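Local coordinates for vitamin B12-binding protein (Vibrio cholerae O395, PDB 5YSC) that binds vitamin B12 in the periplasm and probably delivers it to the BtuC subunits of the BtuCDF ABC transporter for import, at residues Val178-Cys182 against Ala257-Cys262; Val185-Ala189 against Gln202-Pro208. All blocks are in the same frame, centred on the assembly; numbering follows the deposited sequence.

Contact 1: Val178-Cys182 against Ala257-Cys262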
# COMPACT_ATOMS: atom_id res chain seq x y z
N VAL A 178 -5.82 -6.33 2.59
CA VAL A 178 -6.55 -6.34 1.33
C VAL A 178 -7.02 -7.75 1.00
O VAL A 178 -8.18 -7.97 0.62
CB VAL A 178 -5.65 -5.80 0.20
CG1 VAL A 178 -6.35 -5.97 -1.12
CG2 VAL A 178 -5.31 -4.31 0.48
N PHE A 179 -6.10 -8.72 1.08
CA PHE A 179 -6.41 -10.12 0.79
C PHE A 179 -7.42 -10.67 1.79
O PHE A 179 -8.36 -11.37 1.40
CB PHE A 179 -5.12 -10.94 0.80
CG PHE A 179 -4.13 -10.52 -0.24
CD1 PHE A 179 -4.21 -11.03 -1.54
CD2 PHE A 179 -3.14 -9.59 0.05
CE1 PHE A 179 -3.31 -10.64 -2.52
CE2 PHE A 179 -2.24 -9.21 -0.92
CZ PHE A 179 -2.35 -9.73 -2.23
N SER A 180 -7.29 -10.31 3.06
CA SER A 180 -8.15 -10.90 4.10
C SER A 180 -9.61 -10.55 3.92
O SER A 180 -10.48 -11.35 4.26
CB SER A 180 -7.68 -10.48 5.50
OG SER A 180 -6.33 -10.83 5.69
N LEU A 181 -9.92 -9.35 3.39
CA LEU A 181 -11.31 -9.00 3.13
C LEU A 181 -11.99 -10.07 2.27
O LEU A 181 -13.18 -10.38 2.48
CB LEU A 181 -11.36 -7.63 2.45
CG LEU A 181 -12.71 -6.98 2.19
CD1 LEU A 181 -12.57 -5.47 2.08
CD2 LEU A 181 -13.40 -7.53 0.93
N CYS A 182 -11.27 -10.63 1.30
CA CYS A 182 -11.79 -11.57 0.31
C CYS A 182 -11.73 -13.01 0.80
O CYS A 182 -11.97 -13.93 0.01
CB CYS A 182 -11.00 -11.45 -1.02
SG CYS A 182 -10.55 -9.75 -1.64
N ALA A 257 -7.54 -2.17 -5.94
CA ALA A 257 -6.85 -3.40 -5.59
C ALA A 257 -7.78 -4.40 -4.91
O ALA A 257 -7.65 -5.61 -5.13
CB ALA A 257 -5.67 -3.12 -4.67
N VAL A 258 -8.66 -3.93 -4.01
CA VAL A 258 -9.65 -4.82 -3.42
C VAL A 258 -10.46 -5.50 -4.51
O VAL A 258 -10.62 -6.72 -4.51
CB VAL A 258 -10.55 -4.06 -2.44
CG1 VAL A 258 -11.75 -4.91 -2.04
CG2 VAL A 258 -9.73 -3.70 -1.18
N GLU A 259 -10.98 -4.74 -5.45
CA GLU A 259 -11.73 -5.36 -6.55
C GLU A 259 -10.87 -6.38 -7.30
O GLU A 259 -11.34 -7.48 -7.64
CB GLU A 259 -12.26 -4.23 -7.46
CG GLU A 259 -13.60 -4.45 -8.03
CD GLU A 259 -14.11 -3.24 -8.79
OE1 GLU A 259 -14.46 -2.22 -8.13
OE2 GLU A 259 -14.18 -3.33 -10.04
N GLN A 260 -9.62 -6.03 -7.61
CA GLN A 260 -8.78 -6.92 -8.43
C GLN A 260 -8.49 -8.21 -7.68
O GLN A 260 -8.65 -9.31 -8.21
CB GLN A 260 -7.47 -6.20 -8.80
CG GLN A 260 -6.58 -7.00 -9.75
CD GLN A 260 -5.31 -6.30 -10.11
OE1 GLN A 260 -4.60 -5.77 -9.25
NE2 GLN A 260 -4.99 -6.32 -11.39
N VAL A 261 -8.04 -8.07 -6.42
CA VAL A 261 -7.73 -9.22 -5.60
C VAL A 261 -8.95 -10.10 -5.40
O VAL A 261 -8.89 -11.32 -5.60
CB VAL A 261 -7.16 -8.77 -4.23
CG1 VAL A 261 -7.15 -9.93 -3.21
CG2 VAL A 261 -5.79 -8.25 -4.48
N CYS A 262 -10.07 -9.47 -5.01
CA CYS A 262 -11.30 -10.19 -4.70
C CYS A 262 -11.88 -10.88 -5.93
O CYS A 262 -12.41 -12.00 -5.83
CB CYS A 262 -12.31 -9.22 -4.14
SG CYS A 262 -12.23 -8.86 -2.39

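Contact 2: Val185-Ala189 against Gln202-Pro208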
# COMPACT_ATOMS: atom_id res chain seq x y z
N VAL A 185 -5.95 -16.11 2.67
CA VAL A 185 -5.09 -16.56 3.76
C VAL A 185 -3.67 -16.62 3.23
O VAL A 185 -3.37 -17.38 2.30
CB VAL A 185 -5.55 -17.92 4.32
CG1 VAL A 185 -4.57 -18.44 5.40
CG2 VAL A 185 -6.95 -17.79 4.88
N ASN A 186 -2.80 -15.77 3.80
CA ASN A 186 -1.40 -15.70 3.42
C ASN A 186 -0.65 -16.93 3.89
O ASN A 186 -0.64 -17.23 5.08
CB ASN A 186 -0.79 -14.43 4.03
CG ASN A 186 0.67 -14.30 3.77
OD1 ASN A 186 1.23 -14.93 2.88
ND2 ASN A 186 1.31 -13.41 4.52
N ILE A 187 0.03 -17.63 2.96
CA ILE A 187 0.75 -18.86 3.32
C ILE A 187 1.94 -18.56 4.21
O ILE A 187 2.45 -19.46 4.90
CB ILE A 187 1.24 -19.65 2.09
CG1 ILE A 187 2.12 -18.78 1.17
CG2 ILE A 187 0.06 -20.24 1.32
CD1 ILE A 187 2.92 -19.60 0.11
N PHE A 188 2.44 -17.33 4.20
CA PHE A 188 3.60 -16.97 5.01
C PHE A 188 3.21 -16.08 6.18
O PHE A 188 4.07 -15.38 6.74
CB PHE A 188 4.65 -16.31 4.12
CG PHE A 188 5.40 -17.29 3.25
CD1 PHE A 188 6.33 -18.16 3.83
CD2 PHE A 188 5.20 -17.35 1.88
CE1 PHE A 188 7.04 -19.07 3.04
CE2 PHE A 188 5.90 -18.25 1.08
CZ PHE A 188 6.83 -19.12 1.66
N ALA A 189 1.96 -16.13 6.60
CA ALA A 189 1.48 -15.24 7.65
C ALA A 189 2.34 -15.36 8.89
O ALA A 189 2.72 -14.35 9.50
CB ALA A 189 0.03 -15.55 7.98
N GLN A 202 10.63 -23.11 -0.17
CA GLN A 202 9.65 -22.68 0.83
C GLN A 202 8.26 -22.49 0.23
O GLN A 202 7.27 -22.94 0.80
CB GLN A 202 10.11 -21.39 1.50
CG GLN A 202 11.19 -21.60 2.54
CD GLN A 202 11.69 -20.30 3.13
OE1 GLN A 202 12.55 -19.64 2.56
NE2 GLN A 202 11.16 -19.93 4.28
N VAL A 203 8.18 -21.82 -0.92
CA VAL A 203 6.91 -21.68 -1.62
C VAL A 203 6.41 -23.04 -2.08
O VAL A 203 5.25 -23.41 -1.85
CB VAL A 203 7.04 -20.73 -2.82
CG1 VAL A 203 5.68 -20.56 -3.53
CG2 VAL A 203 7.61 -19.37 -2.41
N LEU A 204 7.27 -23.79 -2.77
CA LEU A 204 6.88 -25.08 -3.33
C LEU A 204 6.27 -25.96 -2.26
O LEU A 204 5.22 -26.58 -2.47
CB LEU A 204 8.09 -25.78 -3.95
CG LEU A 204 8.73 -25.16 -5.19
CD1 LEU A 204 9.87 -26.03 -5.71
CD2 LEU A 204 7.71 -24.93 -6.27
N VAL A 205 6.91 -26.01 -1.10
CA VAL A 205 6.43 -26.84 -0.02
C VAL A 205 5.03 -26.41 0.37
O VAL A 205 4.15 -27.25 0.59
CB VAL A 205 7.43 -26.77 1.15
CG1 VAL A 205 6.77 -27.00 2.49
CG2 VAL A 205 8.55 -27.78 0.91
N LYS A 206 4.78 -25.09 0.39
CA LYS A 206 3.54 -24.53 0.92
C LYS A 206 2.33 -24.75 0.02
O LYS A 206 1.19 -24.68 0.50
CB LYS A 206 3.72 -23.03 1.16
CG LYS A 206 4.56 -22.65 2.38
CD LYS A 206 3.69 -22.47 3.61
CE LYS A 206 4.49 -21.93 4.80
NZ LYS A 206 3.62 -21.70 5.97
N GLN A 207 2.52 -24.97 -1.27
CA GLN A 207 1.40 -25.35 -2.12
C GLN A 207 0.30 -24.28 -2.18
O GLN A 207 -0.88 -24.60 -2.01
CB GLN A 207 0.79 -26.67 -1.62
CG GLN A 207 0.14 -27.51 -2.71
CD GLN A 207 1.13 -27.89 -3.78
OE1 GLN A 207 2.34 -27.80 -3.58
NE2 GLN A 207 0.62 -28.28 -4.95
N PRO A 208 0.64 -23.03 -2.46
CA PRO A 208 -0.40 -22.00 -2.55
C PRO A 208 -1.43 -22.33 -3.62
O PRO A 208 -1.08 -22.81 -4.70
CB PRO A 208 0.38 -20.73 -2.90
CG PRO A 208 1.62 -21.23 -3.58
CD PRO A 208 1.95 -22.53 -2.89

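Contact 1: Val178-Cys182 against Ala257-Cys262
Cys182 and Cys262 are joined by a disulfide, SG to SG 2.0 Å, that staples the end of one helix to the side of another. Its chi3 of -92° is close to the relaxed right-angle twist of a disulfide, and Cys182 CA and Cys262 CA lie 5.2 Å apart. Apolar side chains crowd round the sulfurs. Val261 CG1 sits 3.7 Å from Cys182 SG, and on the Cys262 side the methyl Leu181 CD2 comes within 3.8 Å of Cys262 SG.

Val261 fills the middle of the interface with both branches. With CG1 trans to the backbone N (chi1 166°), that methyl is wedged between the Cys182 sulfur and Phe179, meeting the ring obliquely at CD1, 3.6 Å away. CG2 instead touches Phe179 CE1 and Val178 CG1. Further from the disulfide, Val178 CG1 packs against Val258 CG2 at 4.1 Å. No hydrogen bond passes directly between the two segments; across this interface the link is the disulfide and apolar packing.

The result is a disulfide-braced helix pair in the lobe built on the second parallel sheet of this two-lobed binding protein. Val178 touches Leu247 of helix 244-248. Leu181 and Val258 reach helix 128-148 at Leu142 and Leu145, so both helices rest on that long helix, and Phe179 carries helix 176-181 onto the sheet by stacking on Tyr157 of strand 155-159.

Contact 2: Val185-Ala189 against Gln202-Pro208
Ile187 carries CG1 between its backbone N and carbonyl carbon (chi1 56°) and runs on extended to CD1, which lands 3.7 Å from Lys206 CB and 4.1 Å from Pro208 CB. A bend at chi2 (-91°) sets the Lys206 chain alongside Ile187, the two side chains running past each other in opposite directions, with CD beside Ile187 CB. This course brings the ammonium to the backbone: Lys206 NZ donates to Ile187 O at 2.7 Å, with a C=O...N angle of 169°, almost head-on to the carbonyl. The lysine thus does two jobs, its methylenes packing against Ile187 while its tip takes up a carbonyl that lies within a turn.

Phe188 pushes its ring toward the helix at about a right angle to the side chains of Gln202 and Val203. The leading atom, CZ, lies 3.9 Å from Gln202 C, and the ring edge meets the peptide linking Gln202 to Val203, with Val203 N near the ring plane. Phe188 CE2 also touches Val203 CG2 at 4.0 Å.

The turn that presents both residues is a type I beta turn from Asn186 to Ala189. It is reinforced by an Asx turn, in which Phe188 N donates to Asn186 OD1 at 3.0 Å, coming from above the plane of the Asn186 side-chain carbonyl rather than along a lone pair. Asn186 ND2 is held in turn by Leu169 O.

The contact joins the end of strand 184-186, an outermost strand of its parallel sheet, to helix 200-206, which also carries Glu201, predicted to matter for docking on BtuC. Ile187 and Val203 both rest on Phe158 of strand 155-159, which lies between strands 184-186 and 210-213, and Phe188 and Val203 also meet Val198 of strand 197-198.

How the contacts relate
Coming from the N terminus, the chain enters contact 1 on helix 176-181 and passes directly into strand 184-186, whose end opens contact 2. A short excursion through strand 197-198 brings helix 200-206 back, closing contact 2 with 12 residues between its segments. The chain then runs through strands 210-213 and 239-241 before helix 254-267 returns to complete contact 1, a loop of 74 residues that encloses the smaller one. The two do not cross, and their centres are about 18 Å apart. Contact 1 ties two helices of the lobe built on the second parallel sheet, while contact 2 fastens a helix to the turn beyond that sheet's edge strand.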